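Local coordinates for lipoxygenase (Cyanothece sp., PDB 5EK8), which is a 9R-lipoxygenase, a non-heme iron enzyme that probably adds molecular oxygen to polyunsaturated fatty acids, at residues Ala363-Phe375 / Leu387-Arg399. Numbering follows the deposited sequence.
With FE2 (Fe (II) ion), chain B.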
ATOM      1  N   ALA A 363      -1.748   1.320   5.224  1.00 42.23           N
ATOM      2  CA  ALA A 363      -1.056   1.831   4.048  1.00 39.08           C
ATOM      3  C   ALA A 363      -1.578   1.199   2.762  1.00 41.18           C
ATOM      4  O   ALA A 363      -2.085   1.899   1.889  1.00 45.55           O
ATOM      5  CB  ALA A 363       0.435   1.615   4.176  1.00 39.71           C
ATOM      6  N   HIS A 364      -1.460  -0.117   2.645  1.00 39.91           N
ATOM      7  CA  HIS A 364      -1.794  -0.794   1.397  1.00 44.64           C
ATOM      8  C   HIS A 364      -3.281  -0.756   1.083  1.00 48.22           C
ATOM      9  O   HIS A 364      -3.717  -0.141   0.099  1.00 55.31           O
ATOM     10  CB  HIS A 364      -1.326  -2.246   1.446  1.00 48.53           C
ATOM     11  CG  HIS A 364       0.158  -2.406   1.364  1.00 52.54           C
ATOM     12  ND1 HIS A 364       0.816  -2.683   0.182  1.00 54.60           N
ATOM     13  CD2 HIS A 364       1.118  -2.323   2.314  1.00 54.47           C
ATOM     14  CE1 HIS A 364       2.113  -2.768   0.410  1.00 52.95           C
ATOM     15  NE2 HIS A 364       2.322  -2.554   1.699  1.00 54.13           N
ATOM     16  N   VAL A 365      -4.054  -1.430   1.925  1.00 43.01           N
ATOM     17  CA  VAL A 365      -5.480  -1.560   1.708  1.00 41.42           C
ATOM     18  C   VAL A 365      -6.173  -0.204   1.635  1.00 43.85           C
ATOM     19  O   VAL A 365      -6.957   0.043   0.721  1.00 53.37           O
ATOM     20  CB  VAL A 365      -6.130  -2.404   2.810  1.00 39.18           C
ATOM     21  CG1 VAL A 365      -7.627  -2.544   2.547  1.00 36.00           C
ATOM     22  CG2 VAL A 365      -5.458  -3.764   2.889  1.00 34.32           C
ATOM     23  N   GLN A 366      -5.879   0.681   2.581  1.00 38.90           N
ATOM     24  CA  GLN A 366      -6.574   1.960   2.619  1.00 42.55           C
ATOM     25  C   GLN A 366      -6.296   2.792   1.368  1.00 48.17           C
ATOM     26  O   GLN A 366      -7.153   3.552   0.920  1.00 51.85           O
ATOM     27  CB  GLN A 366      -6.196   2.759   3.869  1.00 41.88           C
ATOM     28  CG  GLN A 366      -7.061   4.003   4.046  1.00 43.37           C
ATOM     29  CD  GLN A 366      -6.539   4.977   5.086  1.00 42.88           C
ATOM     30  OE1 GLN A 366      -7.071   6.082   5.233  1.00 44.39           O
ATOM     31  NE2 GLN A 366      -5.501   4.575   5.818  1.00 40.10           N
ATOM     32  N   MET A 367      -5.109   2.639   0.789  1.00 45.74           N
ATOM     33  CA  MET A 367      -4.739   3.457  -0.361  1.00 41.68           C
ATOM     34  C   MET A 367      -5.142   2.827  -1.695  1.00 42.36           C
ATOM     35  O   MET A 367      -5.276   3.534  -2.700  1.00 43.85           O
ATOM     36  CB  MET A 367      -3.237   3.743  -0.352  1.00 38.92           C
ATOM     37  CG  MET A 367      -2.778   4.692   0.756  1.00 39.04           C
ATOM     38  SD  MET A 367      -3.523   6.336   0.677  1.00 59.62           S
ATOM     39  CE  MET A 367      -4.749   6.235   1.980  1.00 53.10           C
ATOM     40  N   GLU A 368      -5.348   1.511  -1.716  1.00 39.30           N
ATOM     41  CA  GLU A 368      -5.762   0.867  -2.963  1.00 37.46           C
ATOM     42  C   GLU A 368      -7.094   1.423  -3.477  1.00 41.14           C
ATOM     43  O   GLU A 368      -7.278   1.576  -4.684  1.00 42.57           O
ATOM     44  CB  GLU A 368      -5.867  -0.657  -2.807  1.00 35.52           C
ATOM     45  CG  GLU A 368      -6.463  -1.335  -4.046  1.00 38.41           C
ATOM     46  CD  GLU A 368      -5.979  -2.752  -4.271  1.00 44.93           C
ATOM     47  OE1 GLU A 368      -6.297  -3.319  -5.339  1.00 47.97           O
ATOM     48  OE2 GLU A 368      -5.284  -3.300  -3.394  1.00 46.92           O
ATOM     49  N   GLN A 369      -8.011   1.744  -2.566  1.00 40.40           N
ATOM     50  CA  GLN A 369      -9.329   2.247  -2.954  1.00 34.83           C
ATOM     51  C   GLN A 369      -9.198   3.595  -3.656  1.00 35.88           C
ATOM     52  O   GLN A 369      -9.854   3.857  -4.681  1.00 40.56           O
ATOM     53  CB  GLN A 369     -10.256   2.353  -1.735  1.00 35.15           C
ATOM     54  CG  GLN A 369      -9.853   3.359  -0.671  1.00 36.75           C
ATOM     55  CD  GLN A 369     -10.681   3.236   0.605  1.00 37.11           C
ATOM     56  OE1 GLN A 369     -11.868   2.897   0.566  1.00 37.34           O
ATOM     57  NE2 GLN A 369     -10.050   3.512   1.747  1.00 36.62           N
ATOM     58  N   TYR A 370      -8.319   4.437  -3.119  1.00 35.05           N
ATOM     59  CA  TYR A 370      -8.037   5.725  -3.720  1.00 31.58           C
ATOM     60  C   TYR A 370      -7.365   5.544  -5.064  1.00 37.55           C
ATOM     61  O   TYR A 370      -7.627   6.299  -5.994  1.00 43.41           O
ATOM     62  CB  TYR A 370      -7.162   6.568  -2.808  1.00 28.92           C
ATOM     63  CG  TYR A 370      -7.862   7.007  -1.554  1.00 35.08           C
ATOM     64  CD1 TYR A 370      -8.828   8.014  -1.589  1.00 40.45           C
ATOM     65  CD2 TYR A 370      -7.559   6.426  -0.333  1.00 38.57           C
ATOM     66  CE1 TYR A 370      -9.475   8.425  -0.437  1.00 40.54           C
ATOM     67  CE2 TYR A 370      -8.199   6.824   0.820  1.00 45.48           C
ATOM     68  CZ  TYR A 370      -9.155   7.824   0.763  1.00 42.35           C
ATOM     69  OH  TYR A 370      -9.774   8.212   1.924  1.00 43.01           O
ATOM     70  N   ALA A 371      -6.494   4.544  -5.164  1.00 39.94           N
ATOM     71  CA  ALA A 371      -5.847   4.241  -6.439  1.00 47.00           C
ATOM     72  C   ALA A 371      -6.879   3.894  -7.509  1.00 45.81           C
ATOM     73  O   ALA A 371      -6.967   4.562  -8.547  1.00 50.40           O
ATOM     74  CB  ALA A 371      -4.852   3.104  -6.280  1.00 50.97           C
ATOM     75  N   VAL A 372      -7.665   2.858  -7.241  1.00 39.10           N
ATOM     76  CA  VAL A 372      -8.675   2.398  -8.183  1.00 43.03           C
ATOM     77  C   VAL A 372      -9.613   3.523  -8.607  1.00 43.50           C
ATOM     78  O   VAL A 372      -9.803   3.756  -9.803  1.00 43.27           O
ATOM     79  CB  VAL A 372      -9.506   1.243  -7.598  1.00 42.56           C
ATOM     80  CG1 VAL A 372     -10.591   0.839  -8.574  1.00 41.25           C
ATOM     81  CG2 VAL A 372      -8.604   0.053  -7.272  1.00 42.65           C
ATOM     82  N   ALA A 373     -10.181   4.232  -7.633  1.00 46.27           N
ATOM     83  CA  ALA A 373     -11.065   5.356  -7.942  1.00 44.89           C
ATOM     84  C   ALA A 373     -10.364   6.400  -8.818  1.00 53.45           C
ATOM     85  O   ALA A 373     -10.920   6.873  -9.823  1.00 60.21           O
ATOM     86  CB  ALA A 373     -11.565   5.994  -6.668  1.00 40.74           C
ATOM     87  N   CYS A 374      -9.136   6.741  -8.429  1.00 48.15           N
ATOM     88  CA  CYS A 374      -8.342   7.743  -9.126  1.00 45.93           C
ATOM     89  C   CYS A 374      -8.168   7.408 -10.595  1.00 46.99           C
ATOM     90  O   CYS A 374      -8.535   8.196 -11.468  1.00 47.87           O
ATOM     91  CB  CYS A 374      -6.970   7.886  -8.468  1.00 45.71           C
ATOM     92  SG  CYS A 374      -5.774   8.835  -9.432  1.00 47.31           S
ATOM     93  N   PHE A 375      -7.601   6.238 -10.867  1.00 48.13           N
ATOM     94  CA  PHE A 375      -7.353   5.833 -12.244  1.00 50.14           C
ATOM     95  C   PHE A 375      -8.656   5.595 -12.993  1.00 51.69           C
ATOM     96  O   PHE A 375      -8.690   5.631 -14.221  1.00 53.95           O
ATOM     97  CB  PHE A 375      -6.471   4.582 -12.289  1.00 47.99           C
ATOM     98  CG  PHE A 375      -5.015   4.866 -12.048  1.00 51.57           C
ATOM     99  CD1 PHE A 375      -4.202   5.298 -13.083  1.00 50.23           C
ATOM    100  CD2 PHE A 375      -4.461   4.716 -10.787  1.00 51.11           C
ATOM    101  CE1 PHE A 375      -2.867   5.565 -12.868  1.00 50.11           C
ATOM    102  CE2 PHE A 375      -3.127   4.983 -10.567  1.00 48.35           C
ATOM    103  CZ  PHE A 375      -2.331   5.408 -11.609  1.00 50.26           C
ATOM    104  N   LEU A 387      -2.111  13.129  -8.330  1.00 53.59           N
ATOM    105  CA  LEU A 387      -2.391  11.933  -7.533  1.00 54.02           C
ATOM    106  C   LEU A 387      -1.821  10.629  -8.101  1.00 58.45           C
ATOM    107  O   LEU A 387      -1.313   9.799  -7.345  1.00 60.77           O
ATOM    108  CB  LEU A 387      -3.899  11.776  -7.337  1.00 55.16           C
ATOM    109  CG  LEU A 387      -4.521  12.669  -6.263  1.00 54.03           C
ATOM    110  CD1 LEU A 387      -6.012  12.393  -6.135  1.00 50.35           C
ATOM    111  CD2 LEU A 387      -3.814  12.457  -4.935  1.00 52.31           C
ATOM    112  N   THR A 388      -1.903  10.450  -9.417  1.00 57.08           N
ATOM    113  CA  THR A 388      -1.465   9.203 -10.052  1.00 57.36           C
ATOM    114  C   THR A 388      -0.045   8.705  -9.697  1.00 56.11           C
ATOM    115  O   THR A 388       0.128   7.509  -9.454  1.00 51.86           O
ATOM    116  CB  THR A 388      -1.563   9.301 -11.590  1.00 59.12           C
ATOM    117  OG1 THR A 388      -1.181  10.612 -12.016  1.00 63.65           O
ATOM    118  CG2 THR A 388      -2.984   9.035 -12.048  1.00 61.51           C
ATOM    119  N   PRO A 389       0.975   9.598  -9.661  1.00 58.97           N
ATOM    120  CA  PRO A 389       2.315   9.060  -9.372  1.00 53.04           C
ATOM    121  C   PRO A 389       2.458   8.445  -7.978  1.00 55.41           C
ATOM    122  O   PRO A 389       3.355   7.635  -7.757  1.00 62.90           O
ATOM    123  CB  PRO A 389       3.222  10.288  -9.503  1.00 52.10           C
ATOM    124  CG  PRO A 389       2.331  11.447  -9.287  1.00 55.75           C
ATOM    125  CD  PRO A 389       1.024  11.052  -9.899  1.00 58.38           C
ATOM    126  N   HIS A 390       1.582   8.822  -7.055  1.00 53.85           N
ATOM    127  CA  HIS A 390       1.631   8.286  -5.703  1.00 50.82           C
ATOM    128  C   HIS A 390       0.739   7.057  -5.547  1.00 46.50           C
ATOM    129  O   HIS A 390       0.934   6.249  -4.642  1.00 47.75           O
ATOM    130  CB  HIS A 390       1.223   9.361  -4.695  1.00 52.20           C
ATOM    131  CG  HIS A 390       1.978  10.642  -4.848  1.00 55.68           C
ATOM    132  ND1 HIS A 390       3.326  10.751  -4.577  1.00 55.70           N
ATOM    133  CD2 HIS A 390       1.579  11.872  -5.251  1.00 58.14           C
ATOM    134  CE1 HIS A 390       3.721  11.988  -4.804  1.00 59.04           C
ATOM    135  NE2 HIS A 390       2.678  12.691  -5.213  1.00 59.86           N
ATOM    136  N   LEU A 391      -0.240   6.919  -6.435  1.00 42.72           N
ATOM    137  CA  LEU A 391      -1.192   5.816  -6.353  1.00 42.34           C
ATOM    138  C   LEU A 391      -0.894   4.717  -7.362  1.00 45.92           C
ATOM    139  O   LEU A 391      -1.515   3.657  -7.333  1.00 46.91           O
ATOM    140  CB  LEU A 391      -2.619   6.332  -6.552  1.00 40.98           C
ATOM    141  CG  LEU A 391      -3.214   7.094  -5.366  1.00 42.34           C
ATOM    142  CD1 LEU A 391      -4.483   7.820  -5.769  1.00 46.15           C
ATOM    143  CD2 LEU A 391      -3.491   6.149  -4.210  1.00 40.73           C
ATOM    144  N   LYS A 392       0.067   4.963  -8.246  1.00 49.15           N
ATOM    145  CA  LYS A 392       0.404   3.971  -9.256  1.00 47.88           C
ATOM    146  C   LYS A 392       1.066   2.742  -8.634  1.00 47.46           C
ATOM    147  O   LYS A 392       1.647   2.819  -7.552  1.00 46.93           O
ATOM    148  CB  LYS A 392       1.307   4.575 -10.338  1.00 47.45           C
ATOM    149  CG  LYS A 392       2.585   5.234  -9.845  1.00 48.47           C
ATOM    150  CD  LYS A 392       3.757   4.867 -10.760  1.00 48.30           C
ATOM    151  CE  LYS A 392       4.835   5.951 -10.817  1.00 49.32           C
ATOM    152  NZ  LYS A 392       5.502   6.234  -9.517  1.00 51.31           N
ATOM    153  N   SER A 393       0.910   1.605  -9.309  1.00 48.72           N
ATOM    154  CA  SER A 393       1.605   0.353  -8.996  1.00 49.88           C
ATOM    155  C   SER A 393       1.162  -0.362  -7.711  1.00 53.45           C
ATOM    156  O   SER A 393       1.566  -1.500  -7.481  1.00 55.23           O
ATOM    157  CB  SER A 393       3.120   0.597  -8.936  1.00 51.94           C
ATOM    158  OG  SER A 393       3.623   0.993 -10.202  1.00 54.21           O
ATOM    159  N   ILE A 394       0.328   0.273  -6.888  1.00 50.60           N
ATOM    160  CA  ILE A 394      -0.036  -0.318  -5.597  1.00 44.62           C
ATOM    161  C   ILE A 394      -0.927  -1.555  -5.762  1.00 42.28           C
ATOM    162  O   ILE A 394      -0.868  -2.492  -4.951  1.00 44.10           O
ATOM    163  CB  ILE A 394      -0.731   0.713  -4.673  1.00 42.14           C
ATOM    164  CG1 ILE A 394      -0.760   0.205  -3.232  1.00 36.27           C
ATOM    165  CG2 ILE A 394      -2.132   1.048  -5.155  1.00 43.56           C
ATOM    166  CD1 ILE A 394      -1.401   1.186  -2.263  1.00 29.28           C
ATOM    167  N   ILE A 395      -1.716  -1.576  -6.833  1.00 41.17           N
ATOM    168  CA  ILE A 395      -2.570  -2.721  -7.119  1.00 44.63           C
ATOM    169  C   ILE A 395      -1.722  -3.978  -7.306  1.00 52.51           C
ATOM    170  O   ILE A 395      -2.099  -5.072  -6.867  1.00 58.39           O
ATOM    171  CB  ILE A 395      -3.439  -2.479  -8.373  1.00 43.13           C
ATOM    172  CG1 ILE A 395      -2.578  -2.007  -9.550  1.00 41.89           C
ATOM    173  CG2 ILE A 395      -4.537  -1.459  -8.074  1.00 39.68           C
ATOM    174  CD1 ILE A 395      -3.308  -1.995 -10.870  1.00 43.04           C
ATOM    175  N   ASN A 396      -0.564  -3.799  -7.936  1.00 49.92           N
ATOM    176  CA  ASN A 396       0.365  -4.889  -8.191  1.00 47.32           C
ATOM    177  C   ASN A 396       0.872  -5.509  -6.896  1.00 46.54           C
ATOM    178  O   ASN A 396       0.803  -6.727  -6.709  1.00 45.54           O
ATOM    179  CB  ASN A 396       1.549  -4.399  -9.030  1.00 44.37           C
ATOM    180  CG  ASN A 396       1.123  -3.806 -10.365  1.00 40.52           C
ATOM    181  OD1 ASN A 396       0.271  -4.362 -11.065  1.00 37.51           O
ATOM    182  ND2 ASN A 396       1.707  -2.660 -10.719  1.00 35.40           N
ATOM    183  N   ILE A 397       1.373  -4.668  -5.997  1.00 45.71           N
ATOM    184  CA  ILE A 397       1.983  -5.173  -4.774  1.00 46.42           C
ATOM    185  C   ILE A 397       0.929  -5.769  -3.847  1.00 45.21           C
ATOM    186  O   ILE A 397       1.193  -6.763  -3.171  1.00 38.99           O
ATOM    187  CB  ILE A 397       2.797  -4.083  -4.027  1.00 40.71           C
ATOM    188  CG1 ILE A 397       3.498  -4.682  -2.806  1.00 43.34           C
ATOM    189  CG2 ILE A 397       1.931  -2.912  -3.617  1.00 42.11           C
ATOM    190  CD1 ILE A 397       4.420  -5.848  -3.132  1.00 44.42           C
ATOM    191  N   ASN A 398      -0.268  -5.191  -3.827  1.00 48.45           N
ATOM    192  CA  ASN A 398      -1.331  -5.772  -3.010  1.00 45.55           C
ATOM    193  C   ASN A 398      -1.758  -7.143  -3.542  1.00 44.67           C
ATOM    194  O   ASN A 398      -1.925  -8.107  -2.774  1.00 44.41           O
ATOM    195  CB  ASN A 398      -2.527  -4.828  -2.940  1.00 46.53           C
ATOM    196  CG  ASN A 398      -2.254  -3.613  -2.083  1.00 45.00           C
ATOM    197  OD1 ASN A 398      -1.217  -3.530  -1.422  1.00 45.64           O
ATOM    198  ND2 ASN A 398      -3.187  -2.664  -2.081  1.00 43.10           N
ATOM    199  N   ARG A 399      -1.913  -7.229  -4.859  1.00 44.47           N
ATOM    200  CA  ARG A 399      -2.259  -8.491  -5.501  1.00 50.26           C
ATOM    201  C   ARG A 399      -1.170  -9.540  -5.274  1.00 54.43           C
ATOM    202  O   ARG A 399      -1.457 -10.734  -5.183  1.00 53.97           O
ATOM    203  CB  ARG A 399      -2.494  -8.280  -6.998  1.00 52.09           C
ATOM    204  CG  ARG A 399      -2.787  -9.549  -7.773  1.00 54.99           C
ATOM    205  CD  ARG A 399      -3.976 -10.291  -7.196  1.00 57.35           C
ATOM    206  NE  ARG A 399      -4.187 -11.575  -7.860  1.00 59.61           N
ATOM    207  CZ  ARG A 399      -3.670 -12.727  -7.446  1.00 57.68           C
ATOM    208  NH1 ARG A 399      -2.905 -12.763  -6.363  1.00 54.53           N
ATOM    209  NH2 ARG A 399      -3.920 -13.844  -8.117  1.00 57.01           N
TER
HETATM  210 FE   FE2 B 701       4.762  -2.235   1.999  1.00 61.35          FE
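Leu391 packs as a knob into a hole formed by Met367, Ala371, Cys374 and Phe375, its CD2 lying over the backbone of the long helix 337-377, 3.5 Å from Met367 O, while CD1 turns to Cys374 CB. Ile394 fills the next hole, among His364, Met367, Glu368 and Ala371; its CG2 meets Ala371 CB at 3.6 Å and its CD1 reaches Met367 CB. Small Ala371 thus takes both knobs, where the backbones come closest. At the far end Thr388 CG2 makes a CH-pi contact over a face of the Phe375 ring, 4.0 Å from its centroid.

The iron end is polar. With CG beside its backbone N (chi1 -72°), Asn398 brings its amide against the turn from His364 to Glu368. Its OD1 accepts a bond from His364 ND1 at 2.7 Å, the imidazole and amide planes 52° apart, and the ring's other nitrogen, NE2, binds the ferrous ion at 2.5 Å. Asn398 ND2 gives a nearly straight bond (166°) to Glu368 OE2 at 2.6 Å, on the anti side of the carboxylate and tilted from its plane, plus a weak one to His364 O. Glu368 OE2 also forms a salt bridge with Arg173. Were this asparagine an alanine, His364 ND1 would probably lose its acceptor, and the imidazole would be freer to turn about CB-CG.

His359, five residues earlier on the same helix as in lipoxygenases generally, His570 and the C-terminal carboxylate of Ile668 share the metal. Asn398 is thus a second-shell residue: one amide probably fixes the rotation of an iron ligand and links it, through Glu368, to Arg173.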